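Local coordinates for protein glutathione S-transferase (Burkholderia xenovorans, PDB 2DSA) that binds glutathione as a bacterial glutathione S-transferase and reductively dechlorinates metabolites of polychlorinated biphenyls, at residues 61-66 with 70-75; 81-86 with 92-97; 149-154 with 183-188. One frame throughout, in Å; residues are numbered along the deposited sequence.

Interaction 1 (61-66 with 70-75); sequences RTLTEG and VQYVAD. With GSH (glutathione), chain E.
The Y72 ring meets L63 on a slant at its root, so that CD2 of L63 lies 3.6 Å from Y72 CB and 3.9 Å from Y72 CG. The same ring also makes an edge-to-face (T-shaped) pair with Y92 of the second subunit. The second flat group, the carboxylate of E65, turns from the helix toward the ligand: OE2 accepts from the glutathione amine N1 at 2.8 Å and also from N99 of the second subunit, whereas OE1 is bonded to Y51 OH. With both oxygens gripped, the carboxylate is held against rotation, and its charge probably stabilises a protonated amine. In L63, CG roughly anti to the backbone N (chi1 -150°) directs the branch from the outer strand of the sheet to the helix, and chi2 turns CD2 onto Y72; L55 of the neighbouring strand also packs on Y72. E65 has a positive phi of 75° and stands at the N-cap of helix 66-76, where the chain swings from strand to helix. Directly after it, G66 N donates to carboxylate oxygen O12 of glutathione at 3.2 Å, so the γ-glutamyl end of the ligand sits at the helix N-terminus, where the dipole would be expected to favour a negative charge. G66 O then accepts from V70 N at 2.9 Å, nearly straight, in the first helical turn. V70 CG2 lies 3.3 Å from G66 O, close to that bond. This strand-to-helix turn closes the beta-beta-alpha half of the thioredoxin-like domain, and its backbone N-H and acidic side chain contribute to the γ-glutamyl part of the glutathione site, as in other glutathione transferases, with the second subunit taking part.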
loop_
_atom_site.group_PDB
_atom_site.type_symbol
_atom_site.label_atom_id
_atom_site.label_comp_id
_atom_site.label_asym_id
_atom_site.label_seq_id
_atom_site.Cartn_x
_atom_site.Cartn_y
_atom_site.Cartn_z
ATOM N N ARG A 61 -13.951 14.449 -9.891
ATOM C CA ARG A 61 -12.802 14.075 -9.060
ATOM C C ARG A 61 -12.327 12.654 -9.346
ATOM O O ARG A 61 -13.115 11.785 -9.754
ATOM C CB ARG A 61 -13.129 14.228 -7.583
ATOM C CG ARG A 61 -12.778 15.592 -7.064
ATOM C CD ARG A 61 -13.973 16.228 -6.448
ATOM N NE ARG A 61 -13.969 16.222 -4.997
ATOM C CZ ARG A 61 -14.873 15.602 -4.241
ATOM N NH1 ARG A 61 -15.847 14.893 -4.798
ATOM N NH2 ARG A 61 -14.790 15.695 -2.917
ATOM N N THR A 62 -11.030 12.429 -9.152
ATOM C CA THR A 62 -10.466 11.091 -9.354
ATOM C C THR A 62 -9.788 10.536 -8.108
ATOM O O THR A 62 -9.315 11.280 -7.252
ATOM C CB THR A 62 -9.526 10.987 -10.582
ATOM O OG1 THR A 62 -8.414 11.880 -10.437
ATOM C CG2 THR A 62 -10.299 11.289 -11.863
ATOM N N LEU A 63 -9.758 9.212 -8.042
ATOM C CA LEU A 63 -9.047 8.512 -7.010
ATOM C C LEU A 63 -8.246 7.414 -7.686
ATOM O O LEU A 63 -8.764 6.702 -8.528
ATOM C CB LEU A 63 -10.071 7.934 -6.034
ATOM C CG LEU A 63 -9.844 7.695 -4.556
ATOM C CD1 LEU A 63 -8.992 8.799 -3.918
ATOM C CD2 LEU A 63 -11.258 7.587 -3.898
ATOM N N THR A 64 -6.963 7.335 -7.367
ATOM C CA THR A 64 -6.132 6.196 -7.756
ATOM C C THR A 64 -5.729 5.342 -6.524
ATOM O O THR A 64 -6.042 5.688 -5.377
ATOM C CB THR A 64 -4.879 6.642 -8.549
ATOM O OG1 THR A 64 -4.232 7.713 -7.865
ATOM C CG2 THR A 64 -5.257 7.128 -9.957
ATOM N N GLU A 65 -5.034 4.236 -6.801
ATOM C CA GLU A 65 -4.581 3.223 -5.826
ATOM C C GLU A 65 -5.718 2.340 -5.351
ATOM O O GLU A 65 -6.632 2.810 -4.662
ATOM C CB GLU A 65 -3.809 3.831 -4.642
ATOM C CG GLU A 65 -2.719 4.816 -5.041
ATOM C CD GLU A 65 -1.536 4.157 -5.763
ATOM O OE1 GLU A 65 -1.004 4.784 -6.704
ATOM O OE2 GLU A 65 -1.159 3.017 -5.396
ATOM N N GLY A 66 -5.645 1.058 -5.717
ATOM C CA GLY A 66 -6.648 0.093 -5.312
ATOM C C GLY A 66 -7.157 0.204 -3.887
ATOM O O GLY A 66 -8.380 0.282 -3.677
ATOM N N VAL A 70 -11.126 1.054 -3.102
ATOM C CA VAL A 70 -12.030 0.056 -2.544
ATOM C C VAL A 70 -12.611 0.489 -1.189
ATOM O O VAL A 70 -13.707 0.081 -0.828
ATOM C CB VAL A 70 -11.445 -1.420 -2.568
ATOM C CG1 VAL A 70 -11.102 -1.816 -4.004
ATOM C CG2 VAL A 70 -10.209 -1.614 -1.635
ATOM N N GLN A 71 -11.885 1.342 -0.467
ATOM C CA GLN A 71 -12.389 1.927 0.778
ATOM C C GLN A 71 -13.462 3.002 0.509
ATOM O O GLN A 71 -14.475 3.045 1.196
ATOM C CB GLN A 71 -11.239 2.499 1.623
ATOM C CG GLN A 71 -10.357 1.411 2.264
ATOM C CD GLN A 71 -9.296 1.987 3.159
ATOM O OE1 GLN A 71 -9.546 2.254 4.344
ATOM N NE2 GLN A 71 -8.104 2.221 2.600
ATOM N N TYR A 72 -13.218 3.865 -0.475
ATOM C CA TYR A 72 -14.224 4.811 -0.907
ATOM C C TYR A 72 -15.505 4.058 -1.276
ATOM O O TYR A 72 -16.580 4.376 -0.763
ATOM C CB TYR A 72 -13.726 5.713 -2.057
ATOM C CG TYR A 72 -14.841 6.599 -2.607
ATOM C CD1 TYR A 72 -15.641 6.159 -3.664
ATOM C CD2 TYR A 72 -15.129 7.843 -2.037
ATOM C CE1 TYR A 72 -16.689 6.921 -4.149
ATOM C CE2 TYR A 72 -16.179 8.634 -2.545
ATOM C CZ TYR A 72 -16.946 8.154 -3.586
ATOM O OH TYR A 72 -17.983 8.886 -4.085
ATOM N N VAL A 73 -15.373 3.033 -2.113
ATOM C CA VAL A 73 -16.503 2.230 -2.560
ATOM C C VAL A 73 -17.306 1.612 -1.396
ATOM O O VAL A 73 -18.540 1.772 -1.307
ATOM C CB VAL A 73 -16.053 1.151 -3.574
ATOM C CG1 VAL A 73 -17.182 0.148 -3.844
ATOM C CG2 VAL A 73 -15.561 1.792 -4.888
ATOM N N ALA A 74 -16.599 0.937 -0.493
ATOM C CA ALA A 74 -17.216 0.351 0.691
ATOM C C ALA A 74 -17.950 1.373 1.578
ATOM O O ALA A 74 -18.999 1.071 2.144
ATOM C CB ALA A 74 -16.162 -0.404 1.517
ATOM N N ASP A 75 -17.369 2.555 1.731
ATOM C CA ASP A 75 -17.947 3.601 2.584
ATOM C C ASP A 75 -19.249 4.183 2.015
ATOM O O ASP A 75 -20.001 4.820 2.749
ATOM C CB ASP A 75 -16.937 4.727 2.830
ATOM C CG ASP A 75 -15.832 4.331 3.817
ATOM O OD1 ASP A 75 -14.840 5.080 3.915
ATOM O OD2 ASP A 75 -15.964 3.296 4.505
HETATM N N1 GSH E . 0.185 1.232 -7.040
HETATM C CA1 GSH E . -0.856 0.881 -8.015
HETATM C C1 GSH E . -2.124 0.467 -7.320
HETATM O O11 GSH E . -2.071 -0.209 -6.263
HETATM O O12 GSH E . -3.248 0.771 -7.799
HETATM C CB1 GSH E . -0.455 -0.263 -8.939
HETATM C CG1 GSH E . -1.495 -0.445 -10.056
HETATM C CD1 GSH E . -0.949 -1.361 -11.116
HETATM O OE1 GSH E . 0.312 -1.905 -10.900
HETATM N N2 GSH E . -1.697 -1.610 -12.196
HETATM C CA2 GSH E . -1.281 -2.435 -13.319
HETATM C C2 GSH E . -1.129 -1.634 -14.573
HETATM O O2 GSH E . -2.116 -0.731 -14.959
HETATM C CB2 GSH E . -2.282 -3.555 -13.602
HETATM S SG2 GSH E . -2.385 -4.675 -12.193
HETATM N N3 GSH E . -0.036 -1.822 -15.286
HETATM C CA3 GSH E . 1.055 -0.860 -15.256
HETATM C C3 GSH E . 1.161 -0.264 -16.619
HETATM O O31 GSH E . 0.260 -0.548 -17.442
HETATM O O32 GSH E . 2.109 0.491 -16.933
#

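Interaction 2 (81-86 with 92-97); sequences QLAPAN and YHLQQW
A83 presses its CB against the L94 methyl CD2 at 3.6 Å, the closest approach between loop 81-86 and helix segment 92-97. P84 follows, with the CD edge of its pyrrolidine ring 4.1 Å from L94 CB, the two side chains set at a slant. L94 CB points toward the loop and meets P84 directly, while CG anti to the backbone N (chi1 174°) carries the branch on to A83; CD2 faces A83 CB and lies alongside P84 CD. L147, S152 and V153 also touch L94, continuing the packing toward helix 153-163. Further along, N86 makes no direct contact and is joined through water instead: the water donates to N86 OD1 at 2.9 Å and accepts from Q95 NE2 at 3.0 Å. The amides at both ends have second partners on helix 66-76, N86 ND2 on D75 and Q95 NE2 on Q71, which fix their rotation. These water-bridged amides lie beside the apolar A83-P84 contact, near the subunit interface. Such an irregular chain folded against the following long helix is the interdomain linker of the glutathione transferase fold, passing from the thioredoxin-like domain to the first helix of the all-helical domain.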
loop_
_atom_site.group_PDB
_atom_site.type_symbol
_atom_site.label_atom_id
_atom_site.label_comp_id
_atom_site.label_asym_id
_atom_site.label_seq_id
_atom_site.Cartn_x
_atom_site.Cartn_y
_atom_site.Cartn_z
ATOM N N GLN A 81 -21.434 -3.662 4.778
ATOM C CA GLN A 81 -20.292 -4.044 5.629
ATOM C C GLN A 81 -19.105 -4.582 4.828
ATOM O O GLN A 81 -18.458 -5.557 5.223
ATOM C CB GLN A 81 -20.721 -5.062 6.691
ATOM C CG GLN A 81 -22.002 -4.686 7.414
ATOM C CD GLN A 81 -22.441 -5.753 8.376
ATOM O OE1 GLN A 81 -23.274 -6.604 8.042
ATOM N NE2 GLN A 81 -21.876 -5.728 9.580
ATOM N N LEU A 82 -18.836 -3.944 3.697
ATOM C CA LEU A 82 -17.669 -4.268 2.895
ATOM C C LEU A 82 -16.348 -3.787 3.511
ATOM O O LEU A 82 -15.271 -4.175 3.053
ATOM C CB LEU A 82 -17.838 -3.743 1.470
ATOM C CG LEU A 82 -18.966 -4.430 0.697
ATOM C CD1 LEU A 82 -19.206 -3.725 -0.627
ATOM C CD2 LEU A 82 -18.707 -5.940 0.524
ATOM N N ALA A 83 -16.439 -2.927 4.521
ATOM C CA ALA A 83 -15.285 -2.518 5.334
ATOM C C ALA A 83 -15.801 -2.249 6.734
ATOM O O ALA A 83 -16.935 -1.804 6.878
ATOM C CB ALA A 83 -14.645 -1.267 4.775
ATOM N N PRO A 84 -14.976 -2.498 7.773
ATOM C CA PRO A 84 -15.358 -1.996 9.102
ATOM C C PRO A 84 -15.449 -0.473 9.106
ATOM O O PRO A 84 -14.804 0.207 8.276
ATOM C CB PRO A 84 -14.195 -2.445 10.004
ATOM C CG PRO A 84 -13.540 -3.578 9.259
ATOM C CD PRO A 84 -13.700 -3.244 7.807
ATOM N N ALA A 85 -16.238 0.049 10.044
ATOM C CA ALA A 85 -16.452 1.486 10.202
ATOM C C ALA A 85 -15.168 2.249 10.484
ATOM O O ALA A 85 -14.335 1.846 11.320
ATOM C CB ALA A 85 -17.483 1.758 11.298
ATOM N N ASN A 86 -15.004 3.352 9.771
ATOM C CA ASN A 86 -13.888 4.242 9.998
ATOM C C ASN A 86 -13.722 4.590 11.466
ATOM O O ASN A 86 -14.710 4.840 12.174
ATOM C CB ASN A 86 -14.099 5.524 9.206
ATOM C CG ASN A 86 -13.827 5.337 7.750
ATOM O OD1 ASN A 86 -12.720 4.949 7.378
ATOM N ND2 ASN A 86 -14.833 5.600 6.904
ATOM N N TYR A 92 -8.518 -0.122 10.703
ATOM C CA TYR A 92 -7.031 -0.073 10.575
ATOM C C TYR A 92 -6.455 -1.424 10.184
ATOM O O TYR A 92 -5.546 -1.524 9.360
ATOM C CB TYR A 92 -6.350 0.490 11.831
ATOM C CG TYR A 92 -6.905 1.843 12.218
ATOM C CD1 TYR A 92 -7.803 1.965 13.276
ATOM C CD2 TYR A 92 -6.580 2.988 11.492
ATOM C CE1 TYR A 92 -8.349 3.194 13.616
ATOM C CE2 TYR A 92 -7.115 4.225 11.829
ATOM C CZ TYR A 92 -8.003 4.316 12.891
ATOM O OH TYR A 92 -8.543 5.529 13.234
ATOM N N HIS A 93 -7.027 -2.465 10.767
ATOM C CA HIS A 93 -6.710 -3.832 10.418
ATOM C C HIS A 93 -7.013 -4.157 8.925
ATOM O O HIS A 93 -6.242 -4.861 8.271
ATOM C CB HIS A 93 -7.442 -4.772 11.388
ATOM C CG HIS A 93 -6.922 -6.177 11.392
ATOM N ND1 HIS A 93 -7.654 -7.238 11.890
ATOM C CD2 HIS A 93 -5.751 -6.700 10.956
ATOM C CE1 HIS A 93 -6.957 -8.351 11.759
ATOM N NE2 HIS A 93 -5.799 -8.053 11.193
ATOM N N LEU A 94 -8.116 -3.631 8.388
ATOM C CA LEU A 94 -8.366 -3.709 6.940
ATOM C C LEU A 94 -7.261 -3.000 6.106
ATOM O O LEU A 94 -6.815 -3.524 5.072
ATOM C CB LEU A 94 -9.745 -3.117 6.592
ATOM C CG LEU A 94 -10.083 -3.010 5.099
ATOM C CD1 LEU A 94 -10.626 -4.316 4.620
ATOM C CD2 LEU A 94 -11.110 -1.914 4.821
ATOM N N GLN A 95 -6.845 -1.817 6.551
ATOM C CA GLN A 95 -5.821 -1.032 5.856
ATOM C C GLN A 95 -4.454 -1.714 5.890
ATOM O O GLN A 95 -3.662 -1.593 4.938
ATOM C CB GLN A 95 -5.728 0.376 6.465
ATOM C CG GLN A 95 -7.019 1.142 6.258
ATOM C CD GLN A 95 -7.155 2.374 7.105
ATOM O OE1 GLN A 95 -6.455 2.563 8.113
ATOM N NE2 GLN A 95 -8.090 3.221 6.717
ATOM N N GLN A 96 -4.184 -2.388 7.009
ATOM C CA GLN A 96 -3.029 -3.266 7.143
ATOM C C GLN A 96 -3.075 -4.334 6.066
ATOM O O GLN A 96 -2.142 -4.457 5.292
ATOM C CB GLN A 96 -3.020 -3.921 8.536
ATOM C CG GLN A 96 -1.966 -5.023 8.691
ATOM C CD GLN A 96 -2.153 -5.822 9.975
ATOM O OE1 GLN A 96 -2.323 -7.043 9.937
ATOM N NE2 GLN A 96 -2.188 -5.129 11.107
ATOM N N TRP A 97 -4.174 -5.093 6.006
ATOM C CA TRP A 97 -4.315 -6.135 4.999
ATOM C C TRP A 97 -4.268 -5.612 3.575
ATOM O O TRP A 97 -3.593 -6.219 2.724
ATOM C CB TRP A 97 -5.523 -7.035 5.250
ATOM C CG TRP A 97 -5.181 -8.132 6.210
ATOM C CD1 TRP A 97 -5.659 -8.287 7.486
ATOM C CD2 TRP A 97 -4.236 -9.196 5.999
ATOM N NE1 TRP A 97 -5.085 -9.395 8.066
ATOM C CE2 TRP A 97 -4.206 -9.967 7.182
ATOM C CE3 TRP A 97 -3.431 -9.587 4.914
ATOM C CZ2 TRP A 97 -3.393 -11.110 7.321
ATOM C CZ3 TRP A 97 -2.627 -10.730 5.046
ATOM C CH2 TRP A 97 -2.615 -11.472 6.246
HETATM O O HOH W 1 -9.904 5.275 7.818
#

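Interaction 3 (149-154 with 183-188); sequences DQLSVA and GRVGGR
V185, near the end of helix 176-186, offers its methyl CG2 to L151 CD1 at 4.1 Å; with CG1 anti to the backbone N (chi1 178°), CG2 is placed on the side that L151 approaches. Three residues on, the chain has left the helix, with R188 N still bonded to V185 O at 3.1 Å, and R188 stands at the N-cap of helix 189-197. Its side chain returns alongside L151, the two running past each other in opposite directions. R188 CD touches L151 CD1 at 3.8 Å, and a bend at chi3 (72°) then lays the guanidinium so that L151 CD2 sits over one face, offset toward the rim and 4.1 Å from R188 CZ. CD1 of L151 thus meets V185 and both CD and NE of R188, while CD2 lies over the guanidinium near CZ. Just beyond L151, S152 caps helix 153-163: its OG accepts a long bond from A154 N at 3.3 Å, and D155 OD1 returns a bond to S152 N, resembling the N-capping box of glutathione transferases. No hydrogen bond crosses between the segments. R188 NE makes a salt bridge to E20 of helix 12-21 in the N-terminal domain, so the leucine packs on the flat, weakly solvated face of the guanidinium while its N-H groups remain for polar partners such as E20.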
loop_
_atom_site.group_PDB
_atom_site.type_symbol
_atom_site.label_atom_id
_atom_site.label_comp_id
_atom_site.label_asym_id
_atom_site.label_seq_id
_atom_site.Cartn_x
_atom_site.Cartn_y
_atom_site.Cartn_z
ATOM N N ASP A 149 -15.111 -13.576 10.099
ATOM C CA ASP A 149 -16.319 -14.148 9.487
ATOM C C ASP A 149 -16.948 -13.248 8.430
ATOM O O ASP A 149 -17.796 -13.694 7.652
ATOM C CB ASP A 149 -17.353 -14.504 10.563
ATOM C CG ASP A 149 -16.852 -15.584 11.512
ATOM O OD1 ASP A 149 -16.586 -16.720 11.035
ATOM O OD2 ASP A 149 -16.702 -15.287 12.724
ATOM N N GLN A 150 -16.534 -11.983 8.402
ATOM C CA GLN A 150 -17.105 -11.027 7.466
ATOM C C GLN A 150 -16.203 -10.788 6.259
ATOM O O GLN A 150 -15.042 -10.399 6.408
ATOM C CB GLN A 150 -17.414 -9.690 8.162
ATOM C CG GLN A 150 -18.192 -8.689 7.282
ATOM C CD GLN A 150 -19.689 -8.983 7.230
ATOM O OE1 GLN A 150 -20.325 -9.168 8.272
ATOM N NE2 GLN A 150 -20.260 -9.012 6.018
ATOM N N LEU A 151 -16.758 -10.999 5.070
ATOM C CA LEU A 151 -16.085 -10.598 3.837
ATOM C C LEU A 151 -15.879 -9.077 3.783
ATOM O O LEU A 151 -16.797 -8.296 4.054
ATOM C CB LEU A 151 -16.842 -11.085 2.596
ATOM C CG LEU A 151 -16.188 -10.679 1.266
ATOM C CD1 LEU A 151 -15.950 -11.883 0.366
ATOM C CD2 LEU A 151 -16.982 -9.594 0.548
ATOM N N SER A 152 -14.667 -8.675 3.421
ATOM C CA SER A 152 -14.362 -7.270 3.214
ATOM C C SER A 152 -13.702 -7.017 1.839
ATOM O O SER A 152 -13.399 -7.958 1.093
ATOM C CB SER A 152 -13.479 -6.772 4.352
ATOM O OG SER A 152 -12.153 -7.242 4.190
ATOM N N VAL A 153 -13.484 -5.747 1.508
ATOM C CA VAL A 153 -12.745 -5.392 0.293
ATOM C C VAL A 153 -11.277 -5.953 0.265
ATOM O O VAL A 153 -10.675 -6.047 -0.795
ATOM C CB VAL A 153 -12.789 -3.852 -0.003
ATOM C CG1 VAL A 153 -14.193 -3.403 -0.409
ATOM C CG2 VAL A 153 -12.308 -3.030 1.186
ATOM N N ALA A 154 -10.718 -6.312 1.421
ATOM C CA ALA A 154 -9.383 -6.952 1.476
ATOM C C ALA A 154 -9.397 -8.347 0.856
ATOM O O ALA A 154 -8.471 -8.733 0.171
ATOM C CB ALA A 154 -8.871 -7.024 2.911
ATOM N N GLY A 183 -12.590 -20.486 -3.791
ATOM C CA GLY A 183 -13.910 -21.048 -4.048
ATOM C C GLY A 183 -15.010 -20.375 -3.248
ATOM O O GLY A 183 -16.147 -20.276 -3.701
ATOM N N ARG A 184 -14.655 -19.920 -2.053
ATOM C CA ARG A 184 -15.548 -19.204 -1.157
ATOM C C ARG A 184 -15.941 -17.840 -1.738
ATOM O O ARG A 184 -17.112 -17.462 -1.708
ATOM C CB ARG A 184 -14.845 -19.024 0.192
ATOM C CG ARG A 184 -15.755 -18.749 1.358
ATOM C CD ARG A 184 -15.195 -19.332 2.652
ATOM N NE ARG A 184 -13.789 -18.995 2.824
ATOM C CZ ARG A 184 -12.811 -19.869 3.052
ATOM N NH1 ARG A 184 -13.049 -21.176 3.173
ATOM N NH2 ARG A 184 -11.581 -19.413 3.181
ATOM N N VAL A 185 -14.956 -17.117 -2.268
ATOM C CA VAL A 185 -15.158 -15.784 -2.826
ATOM C C VAL A 185 -15.626 -15.826 -4.282
ATOM O O VAL A 185 -16.543 -15.093 -4.662
ATOM C CB VAL A 185 -13.878 -14.914 -2.696
ATOM C CG1 VAL A 185 -14.085 -13.544 -3.331
ATOM C CG2 VAL A 185 -13.492 -14.749 -1.244
ATOM N N GLY A 186 -14.985 -16.679 -5.084
ATOM C CA GLY A 186 -15.263 -16.803 -6.510
ATOM C C GLY A 186 -16.675 -17.237 -6.818
ATOM O O GLY A 186 -17.154 -17.043 -7.942
ATOM N N GLY A 187 -17.336 -17.817 -5.815
ATOM C CA GLY A 187 -18.699 -18.322 -5.933
ATOM C C GLY A 187 -19.794 -17.290 -5.687
ATOM O O GLY A 187 -20.980 -17.598 -5.840
ATOM N N ARG A 188 -19.396 -16.073 -5.301
ATOM C CA ARG A 188 -20.313 -14.943 -5.124
ATOM C C ARG A 188 -20.812 -14.394 -6.461
ATOM O O ARG A 188 -20.053 -14.332 -7.437
ATOM C CB ARG A 188 -19.617 -13.829 -4.340
ATOM C CG ARG A 188 -19.190 -14.245 -2.959
ATOM C CD ARG A 188 -18.429 -13.160 -2.272
ATOM N NE ARG A 188 -19.302 -12.065 -1.873
ATOM C CZ ARG A 188 -20.020 -12.049 -0.756
ATOM N NH1 ARG A 188 -19.980 -13.070 0.082
ATOM N NH2 ARG A 188 -20.782 -11.008 -0.475
#

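Interactions 1 and 2 share the second subunit as a neighbour, and amide and carboxylate bonds tie one to the other. Interaction 3 touches only its own chain; the L82 O to V153 N backbone bond joins it to interaction 2. Interactions 1 and 3 are largely buried, whereas interaction 2 lies nearer the edge, with a water at its border. A leucine takes part in each, but interaction 1 also has a helical backbone bond across its segments. The polar supplement differs: ligand-binding groups at the helix start in 61-66, amides and water in 81-86, and an arginine with a salt bridge to another helix in 183-188. V153 packs on V70 and A74, and A154 on L94, so helix 153-163 touches both of the helices that carry 70-75 and 92-97.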